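Local coordinates for phytase (Debaryomyces castellii, PDB 2GFI), which probably hydrolyses phytate, releasing phosphate from its inositol ring as a 3-phytase of the histidine acid phosphatase family, at residues 101-113 and 258-271. Numbering follows the deposited sequence.
Sequences LAFLNDDYEYFVP and YCAYELNVKGASPM
Phe103, in a short 3-10 turn, faces Pro270 with their CA atoms 6.8 Å apart, and farther along the loop Phe111 comes to 6.0 Å from Glu262, CA to CA, near a helix end; no direct backbone hydrogen bond joins the segments. Aromatic side chains carry much of the contact. Pro270 lays its CB over one face of the Phe103 ring, a CH-pi contact 3.4 Å from the centroid, while Met271 SD meets the ring edge in a Met-aromatic contact. Phe103 CE1 lies over a face of Tyr108, whose CE1 is 3.3 Å from Pro270 CG. With an alanine at Phe103, Pro270 CB and Met271 SD would probably lose the ring they pack on, opening a gap beside Tyr108. Tyr110, Phe111 and Tyr258 form an aromatic cluster: chi1 of 68° lays the Phe111 ring over Glu262 CA, edge-to-face against Tyr258 (planes at 70°), with its CZ on Tyr261 CB and CD1 on Val265 CB. Met271 CE packs on the opposite face of Tyr258. A water donates to Glu109 O and buried Glu262 OE2 and accepts from Tyr258 OH; Tyr108 OH, 2.9 Å from both Glu262 OE1 and OE2, offers only a weak bond, its acceptor unsettled. The contact fastens the loop after helix 77-91, whose Tyr83 and Tyr87 pack on Tyr110 and Tyr258, to helix 249-266, where Tyr261's side chain is about 6 Å from that of His70, the predicted nucleophile.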
ATOM      1  N   LEU A 101     -24.586 -14.300   9.383  1.00 22.38           N
ATOM      2  CA  LEU A 101     -24.254 -15.511  10.146  1.00 21.14           C
ATOM      3  C   LEU A 101     -24.214 -16.776   9.293  1.00 20.59           C
ATOM      4  O   LEU A 101     -23.981 -17.865   9.819  1.00 20.07           O
ATOM      5  CB  LEU A 101     -25.201 -15.680  11.332  1.00 21.45           C
ATOM      6  CG  LEU A 101     -25.197 -14.568  12.390  1.00 20.63           C
ATOM      7  CD1 LEU A 101     -26.137 -14.945  13.511  1.00 19.96           C
ATOM      8  CD2 LEU A 101     -23.788 -14.325  12.917  1.00 19.63           C
ATOM      9  N   ALA A 102     -24.386 -16.641   7.979  1.00 20.05           N
ATOM     10  CA  ALA A 102     -24.452 -17.836   7.097  1.00 20.88           C
ATOM     11  C   ALA A 102     -23.227 -18.738   7.143  1.00 21.26           C
ATOM     12  O   ALA A 102     -23.337 -19.952   6.948  1.00 22.22           O
ATOM     13  CB  ALA A 102     -24.764 -17.449   5.636  1.00 20.29           C
ATOM     14  N   PHE A 103     -22.052 -18.156   7.359  1.00 21.36           N
ATOM     15  CA  PHE A 103     -20.825 -18.953   7.385  1.00 20.97           C
ATOM     16  C   PHE A 103     -20.921 -20.057   8.453  1.00 21.84           C
ATOM     17  O   PHE A 103     -20.151 -21.026   8.410  1.00 22.09           O
ATOM     18  CB  PHE A 103     -19.605 -18.060   7.664  1.00 19.46           C
ATOM     19  CG  PHE A 103     -19.638 -17.407   9.034  1.00 17.89           C
ATOM     20  CD1 PHE A 103     -19.060 -18.036  10.136  1.00 14.62           C
ATOM     21  CD2 PHE A 103     -20.258 -16.168   9.220  1.00 16.69           C
ATOM     22  CE1 PHE A 103     -19.096 -17.439  11.397  1.00 14.29           C
ATOM     23  CE2 PHE A 103     -20.318 -15.581  10.489  1.00 15.13           C
ATOM     24  CZ  PHE A 103     -19.704 -16.198  11.567  1.00 15.60           C
ATOM     25  N   LEU A 104     -21.841 -19.881   9.403  1.00 22.49           N
ATOM     26  CA  LEU A 104     -22.084 -20.844  10.495  1.00 23.82           C
ATOM     27  C   LEU A 104     -22.539 -22.196  10.004  1.00 24.36           C
ATOM     28  O   LEU A 104     -22.249 -23.195  10.641  1.00 24.62           O
ATOM     29  CB  LEU A 104     -23.089 -20.307  11.510  1.00 23.65           C
ATOM     30  CG  LEU A 104     -22.622 -19.093  12.327  1.00 23.38           C
ATOM     31  CD1 LEU A 104     -23.741 -18.573  13.167  1.00 20.90           C
ATOM     32  CD2 LEU A 104     -21.422 -19.459  13.204  1.00 23.25           C
ATOM     33  N   ASN A 105     -23.225 -22.219   8.862  1.00 25.43           N
ATOM     34  CA  ASN A 105     -23.608 -23.466   8.161  1.00 26.39           C
ATOM     35  C   ASN A 105     -22.442 -24.260   7.535  1.00 27.71           C
ATOM     36  O   ASN A 105     -22.593 -25.448   7.230  1.00 27.51           O
ATOM     37  CB  ASN A 105     -24.602 -23.179   7.013  1.00 25.82           C
ATOM     38  CG  ASN A 105     -25.786 -22.315   7.437  1.00 24.13           C
ATOM     39  OD1 ASN A 105     -26.392 -22.532   8.474  1.00 22.05           O
ATOM     40  ND2 ASN A 105     -26.100 -21.315   6.616  1.00 22.14           N
ATOM     41  N   ASP A 106     -21.294 -23.623   7.306  1.00 29.00           N
ATOM     42  CA  ASP A 106     -20.314 -24.228   6.396  1.00 30.79           C
ATOM     43  C   ASP A 106     -19.266 -25.110   7.040  1.00 31.82           C
ATOM     44  O   ASP A 106     -18.071 -24.915   6.811  1.00 32.53           O
ATOM     45  CB  ASP A 106     -19.651 -23.165   5.525  1.00 30.86           C
ATOM     46  CG  ASP A 106     -20.663 -22.311   4.811  1.00 32.16           C
ATOM     47  OD1 ASP A 106     -20.357 -21.122   4.560  1.00 35.64           O
ATOM     48  OD2 ASP A 106     -21.797 -22.728   4.485  1.00 31.38           O
ATOM     49  N   ASP A 107     -19.703 -26.105   7.817  1.00 32.77           N
ATOM     50  CA  ASP A 107     -18.762 -26.898   8.593  1.00 33.75           C
ATOM     51  C   ASP A 107     -17.880 -25.932   9.307  1.00 32.01           C
ATOM     52  O   ASP A 107     -16.651 -25.965   9.169  1.00 32.78           O
ATOM     53  CB  ASP A 107     -17.892 -27.769   7.689  1.00 35.69           C
ATOM     54  CG  ASP A 107     -18.698 -28.777   6.916  1.00 39.59           C
ATOM     55  OD1 ASP A 107     -19.812 -29.148   7.408  1.00 43.90           O
ATOM     56  OD2 ASP A 107     -18.278 -29.253   5.824  1.00 43.46           O
ATOM     57  N   TYR A 108     -18.507 -25.025  10.033  1.00 29.89           N
ATOM     58  CA  TYR A 108     -17.746 -24.025  10.701  1.00 28.69           C
ATOM     59  C   TYR A 108     -17.264 -24.639  12.008  1.00 27.89           C
ATOM     60  O   TYR A 108     -18.059 -24.997  12.870  1.00 27.78           O
ATOM     61  CB  TYR A 108     -18.606 -22.797  10.906  1.00 27.86           C
ATOM     62  CG  TYR A 108     -17.932 -21.672  11.622  1.00 26.64           C
ATOM     63  CD1 TYR A 108     -16.839 -21.005  11.063  1.00 25.61           C
ATOM     64  CD2 TYR A 108     -18.413 -21.238  12.854  1.00 24.92           C
ATOM     65  CE1 TYR A 108     -16.241 -19.955  11.734  1.00 23.86           C
ATOM     66  CE2 TYR A 108     -17.831 -20.183  13.513  1.00 24.52           C
ATOM     67  CZ  TYR A 108     -16.746 -19.551  12.957  1.00 25.49           C
ATOM     68  OH  TYR A 108     -16.188 -18.491  13.637  1.00 26.83           O
ATOM     69  N   GLU A 109     -15.960 -24.813  12.115  1.00 27.66           N
ATOM     70  CA  GLU A 109     -15.385 -25.374  13.309  1.00 31.41           C
ATOM     71  C   GLU A 109     -15.153 -24.291  14.355  1.00 26.22           C
ATOM     72  O   GLU A 109     -14.956 -23.131  14.034  1.00 24.59           O
ATOM     73  CB  GLU A 109     -14.079 -26.058  12.963  1.00 28.34           C
ATOM     74  CG  GLU A 109     -14.256 -27.262  12.052  1.00 36.81           C
ATOM     75  CD  GLU A 109     -12.938 -27.994  11.803  1.00 30.05           C
ATOM     76  OE1 GLU A 109     -11.895 -27.356  11.489  1.00 46.21           O
ATOM     77  OE2 GLU A 109     -12.933 -29.235  11.929  1.00 48.58           O
ATOM     78  N   TYR A 110     -15.206 -24.674  15.620  1.00 25.27           N
ATOM     79  CA  TYR A 110     -14.776 -23.783  16.668  1.00 24.71           C
ATOM     80  C   TYR A 110     -13.250 -23.631  16.531  1.00 24.98           C
ATOM     81  O   TYR A 110     -12.562 -24.620  16.250  1.00 24.18           O
ATOM     82  CB  TYR A 110     -15.147 -24.344  18.021  1.00 24.17           C
ATOM     83  CG  TYR A 110     -14.669 -23.447  19.116  1.00 23.77           C
ATOM     84  CD1 TYR A 110     -15.041 -22.116  19.143  1.00 22.91           C
ATOM     85  CD2 TYR A 110     -13.831 -23.924  20.129  1.00 24.04           C
ATOM     86  CE1 TYR A 110     -14.575 -21.265  20.149  1.00 23.61           C
ATOM     87  CE2 TYR A 110     -13.379 -23.069  21.160  1.00 21.45           C
ATOM     88  CZ  TYR A 110     -13.748 -21.750  21.146  1.00 22.82           C
ATOM     89  OH  TYR A 110     -13.309 -20.879  22.115  1.00 23.23           O
ATOM     90  N   PHE A 111     -12.728 -22.407  16.704  1.00 24.69           N
ATOM     91  CA  PHE A 111     -11.340 -22.139  16.311  1.00 25.01           C
ATOM     92  C   PHE A 111     -10.256 -22.637  17.282  1.00 26.37           C
ATOM     93  O   PHE A 111      -9.081 -22.706  16.943  1.00 26.82           O
ATOM     94  CB  PHE A 111     -11.153 -20.676  15.998  1.00 24.42           C
ATOM     95  CG  PHE A 111     -11.272 -19.764  17.183  1.00 22.63           C
ATOM     96  CD1 PHE A 111     -10.147 -19.393  17.902  1.00 21.97           C
ATOM     97  CD2 PHE A 111     -12.484 -19.223  17.531  1.00 22.07           C
ATOM     98  CE1 PHE A 111     -10.241 -18.502  18.958  1.00 22.63           C
ATOM     99  CE2 PHE A 111     -12.606 -18.362  18.599  1.00 22.05           C
ATOM    100  CZ  PHE A 111     -11.490 -17.995  19.316  1.00 23.09           C
ATOM    101  N   VAL A 112     -10.651 -22.951  18.501  1.00 27.98           N
ATOM    102  CA  VAL A 112      -9.750 -23.581  19.425  1.00 29.89           C
ATOM    103  C   VAL A 112     -10.015 -25.087  19.349  1.00 32.70           C
ATOM    104  O   VAL A 112     -10.974 -25.585  19.952  1.00 32.82           O
ATOM    105  CB  VAL A 112      -9.918 -23.052  20.852  1.00 29.02           C
ATOM    106  CG1 VAL A 112      -8.807 -23.572  21.716  1.00 27.23           C
ATOM    107  CG2 VAL A 112      -9.909 -21.517  20.850  1.00 28.10           C
ATOM    108  N   PRO A 113      -9.144 -25.804  18.628  1.00 35.42           N
ATOM    109  CA  PRO A 113      -9.356 -27.236  18.395  1.00 37.70           C
ATOM    110  C   PRO A 113      -9.164 -27.981  19.715  1.00 39.50           C
ATOM    111  O   PRO A 113      -9.983 -28.842  20.109  1.00 41.04           O
ATOM    112  CB  PRO A 113      -8.248 -27.606  17.387  1.00 37.88           C
ATOM    113  CG  PRO A 113      -7.137 -26.550  17.578  1.00 37.41           C
ATOM    114  CD  PRO A 113      -7.858 -25.317  18.074  1.00 35.55           C
ATOM    115  N   TYR A 258     -14.371 -13.117  20.220  1.00 17.38           N
ATOM    116  CA  TYR A 258     -14.302 -14.306  19.400  1.00 17.85           C
ATOM    117  C   TYR A 258     -13.650 -13.934  18.056  1.00 18.52           C
ATOM    118  O   TYR A 258     -12.729 -14.602  17.597  1.00 19.48           O
ATOM    119  CB  TYR A 258     -15.747 -14.818  19.221  1.00 16.95           C
ATOM    120  CG  TYR A 258     -15.890 -16.186  18.608  1.00 17.72           C
ATOM    121  CD1 TYR A 258     -16.551 -17.222  19.304  1.00 18.18           C
ATOM    122  CD2 TYR A 258     -15.399 -16.460  17.318  1.00 16.08           C
ATOM    123  CE1 TYR A 258     -16.717 -18.476  18.739  1.00 16.15           C
ATOM    124  CE2 TYR A 258     -15.565 -17.698  16.752  1.00 16.03           C
ATOM    125  CZ  TYR A 258     -16.224 -18.709  17.464  1.00 16.61           C
ATOM    126  OH  TYR A 258     -16.357 -19.961  16.888  1.00 17.29           O
ATOM    127  N   CYS A 259     -14.156 -12.866  17.429  1.00 18.70           N
ATOM    128  CA  CYS A 259     -13.572 -12.290  16.228  1.00 19.19           C
ATOM    129  C   CYS A 259     -12.052 -12.026  16.417  1.00 18.65           C
ATOM    130  O   CYS A 259     -11.222 -12.499  15.639  1.00 17.94           O
ATOM    131  CB  CYS A 259     -14.323 -10.986  15.883  1.00 19.06           C
ATOM    132  SG  CYS A 259     -13.387  -9.757  14.956  1.00 21.03           S
ATOM    133  N   ALA A 260     -11.714 -11.295  17.484  1.00 18.43           N
ATOM    134  CA  ALA A 260     -10.316 -10.937  17.765  1.00 17.53           C
ATOM    135  C   ALA A 260      -9.470 -12.175  17.906  1.00 16.96           C
ATOM    136  O   ALA A 260      -8.426 -12.270  17.291  1.00 16.94           O
ATOM    137  CB  ALA A 260     -10.224 -10.065  18.977  1.00 17.18           C
ATOM    138  N   TYR A 261      -9.945 -13.139  18.700  1.00 17.24           N
ATOM    139  CA  TYR A 261      -9.240 -14.403  18.859  1.00 17.27           C
ATOM    140  C   TYR A 261      -9.193 -15.315  17.673  1.00 17.36           C
ATOM    141  O   TYR A 261      -8.172 -15.917  17.447  1.00 18.33           O
ATOM    142  CB  TYR A 261      -9.642 -15.111  20.165  1.00 18.57           C
ATOM    143  CG  TYR A 261      -9.029 -14.322  21.265  1.00 17.71           C
ATOM    144  CD1 TYR A 261      -7.672 -14.426  21.514  1.00 15.79           C
ATOM    145  CD2 TYR A 261      -9.774 -13.389  21.968  1.00 20.06           C
ATOM    146  CE1 TYR A 261      -7.070 -13.665  22.473  1.00 17.57           C
ATOM    147  CE2 TYR A 261      -9.175 -12.616  22.958  1.00 22.23           C
ATOM    148  CZ  TYR A 261      -7.813 -12.770  23.192  1.00 18.93           C
ATOM    149  OH  TYR A 261      -7.192 -12.010  24.139  1.00 21.77           O
ATOM    150  N   GLU A 262     -10.273 -15.436  16.905  1.00 17.33           N
ATOM    151  CA  GLU A 262     -10.222 -16.261  15.714  1.00 17.90           C
ATOM    152  C   GLU A 262      -9.269 -15.666  14.668  1.00 17.93           C
ATOM    153  O   GLU A 262      -8.564 -16.399  13.930  1.00 16.79           O
ATOM    154  CB  GLU A 262     -11.617 -16.393  15.100  1.00 19.08           C
ATOM    155  CG  GLU A 262     -11.651 -17.419  13.977  1.00 20.24           C
ATOM    156  CD  GLU A 262     -13.068 -17.763  13.582  1.00 23.46           C
ATOM    157  OE1 GLU A 262     -13.875 -16.833  13.360  1.00 25.87           O
ATOM    158  OE2 GLU A 262     -13.374 -18.969  13.496  1.00 27.11           O
ATOM    159  N   LEU A 263      -9.269 -14.334  14.593  1.00 17.69           N
ATOM    160  CA  LEU A 263      -8.274 -13.617  13.807  1.00 18.55           C
ATOM    161  C   LEU A 263      -6.839 -13.992  14.255  1.00 18.74           C
ATOM    162  O   LEU A 263      -6.035 -14.435  13.430  1.00 18.98           O
ATOM    163  CB  LEU A 263      -8.532 -12.098  13.903  1.00 18.29           C
ATOM    164  CG  LEU A 263      -7.561 -11.145  13.189  1.00 19.39           C
ATOM    165  CD1 LEU A 263      -7.537 -11.376  11.677  1.00 18.54           C
ATOM    166  CD2 LEU A 263      -8.036  -9.719  13.467  1.00 19.49           C
ATOM    167  N   ASN A 264      -6.540 -13.867  15.552  1.00 18.18           N
ATOM    168  CA  ASN A 264      -5.245 -14.306  16.088  1.00 18.85           C
ATOM    169  C   ASN A 264      -4.943 -15.747  15.701  1.00 18.75           C
ATOM    170  O   ASN A 264      -3.873 -16.068  15.189  1.00 19.43           O
ATOM    171  CB  ASN A 264      -5.235 -14.245  17.617  1.00 18.75           C
ATOM    172  CG  ASN A 264      -5.196 -12.868  18.138  1.00 17.86           C
ATOM    173  OD1 ASN A 264      -5.094 -11.913  17.375  1.00 19.03           O
ATOM    174  ND2 ASN A 264      -5.264 -12.737  19.455  1.00 15.89           N
ATOM    175  N   VAL A 265      -5.909 -16.615  15.922  1.00 18.59           N
ATOM    176  CA  VAL A 265      -5.659 -18.040  15.767  1.00 17.97           C
ATOM    177  C   VAL A 265      -5.592 -18.504  14.324  1.00 18.69           C
ATOM    178  O   VAL A 265      -4.718 -19.293  13.966  1.00 19.60           O
ATOM    179  CB  VAL A 265      -6.677 -18.864  16.589  1.00 17.24           C
ATOM    180  CG1 VAL A 265      -6.583 -20.359  16.213  1.00 16.18           C
ATOM    181  CG2 VAL A 265      -6.432 -18.632  18.088  1.00 14.40           C
ATOM    182  N   LYS A 266      -6.532 -18.041  13.511  1.00 19.41           N
ATOM    183  CA  LYS A 266      -6.732 -18.526  12.145  1.00 20.54           C
ATOM    184  C   LYS A 266      -6.171 -17.573  11.092  1.00 20.61           C
ATOM    185  O   LYS A 266      -5.918 -17.983   9.956  1.00 21.41           O
ATOM    186  CB  LYS A 266      -8.232 -18.693  11.871  1.00 20.29           C
ATOM    187  CG  LYS A 266      -8.960 -19.638  12.842  1.00 25.18           C
ATOM    188  CD  LYS A 266      -8.488 -21.096  12.731  1.00 30.64           C
ATOM    189  CE  LYS A 266      -8.918 -21.723  11.410  1.00 32.59           C
ATOM    190  NZ  LYS A 266      -8.656 -23.207  11.550  1.00 43.82           N
ATOM    191  N   GLY A 267      -6.018 -16.300  11.442  1.00 20.61           N
ATOM    192  CA  GLY A 267      -5.498 -15.321  10.493  1.00 21.41           C
ATOM    193  C   GLY A 267      -6.595 -14.613   9.760  1.00 21.88           C
ATOM    194  O   GLY A 267      -6.320 -13.759   8.920  1.00 23.14           O
ATOM    195  N   ALA A 268      -7.839 -14.970  10.083  1.00 22.05           N
ATOM    196  CA  ALA A 268      -9.069 -14.436   9.487  1.00 22.11           C
ATOM    197  C   ALA A 268     -10.241 -14.973  10.276  1.00 22.71           C
ATOM    198  O   ALA A 268     -10.237 -16.114  10.741  1.00 23.68           O
ATOM    199  CB  ALA A 268      -9.218 -14.815   8.005  1.00 21.84           C
ATOM    200  N   SER A 269     -11.260 -14.156  10.444  1.00 22.60           N
ATOM    201  CA  SER A 269     -12.423 -14.622  11.160  1.00 22.00           C
ATOM    202  C   SER A 269     -13.691 -14.187  10.458  1.00 21.58           C
ATOM    203  O   SER A 269     -13.951 -13.006  10.356  1.00 20.53           O
ATOM    204  CB  SER A 269     -12.434 -14.036  12.561  1.00 22.18           C
ATOM    205  OG  SER A 269     -13.627 -14.410  13.222  1.00 21.62           O
ATOM    206  N   PRO A 270     -14.507 -15.146  10.035  1.00 21.41           N
ATOM    207  CA  PRO A 270     -15.848 -14.830   9.567  1.00 21.21           C
ATOM    208  C   PRO A 270     -16.645 -14.086  10.630  1.00 20.38           C
ATOM    209  O   PRO A 270     -17.512 -13.331  10.308  1.00 21.12           O
ATOM    210  CB  PRO A 270     -16.464 -16.211   9.309  1.00 21.16           C
ATOM    211  CG  PRO A 270     -15.626 -17.154  10.034  1.00 22.09           C
ATOM    212  CD  PRO A 270     -14.225 -16.600  10.002  1.00 21.78           C
ATOM    213  N   MET A 271     -16.309 -14.260  11.889  1.00 20.04           N
ATOM    214  CA  MET A 271     -17.071 -13.672  12.974  1.00 19.94           C
ATOM    215  C   MET A 271     -16.835 -12.166  13.016  1.00 19.78           C
ATOM    216  O   MET A 271     -17.709 -11.398  13.470  1.00 19.49           O
ATOM    217  CB  MET A 271     -16.643 -14.351  14.283  1.00 19.55           C
ATOM    218  CG  MET A 271     -17.562 -14.137  15.422  1.00 21.03           C
ATOM    219  SD  MET A 271     -19.174 -14.860  15.173  1.00 23.28           S
ATOM    220  CE  MET A 271     -18.888 -16.603  15.591  1.00 23.51           C
TER
HETATM  221  O   HOH W   1     -14.669 -20.697  15.201  1.00 17.29           O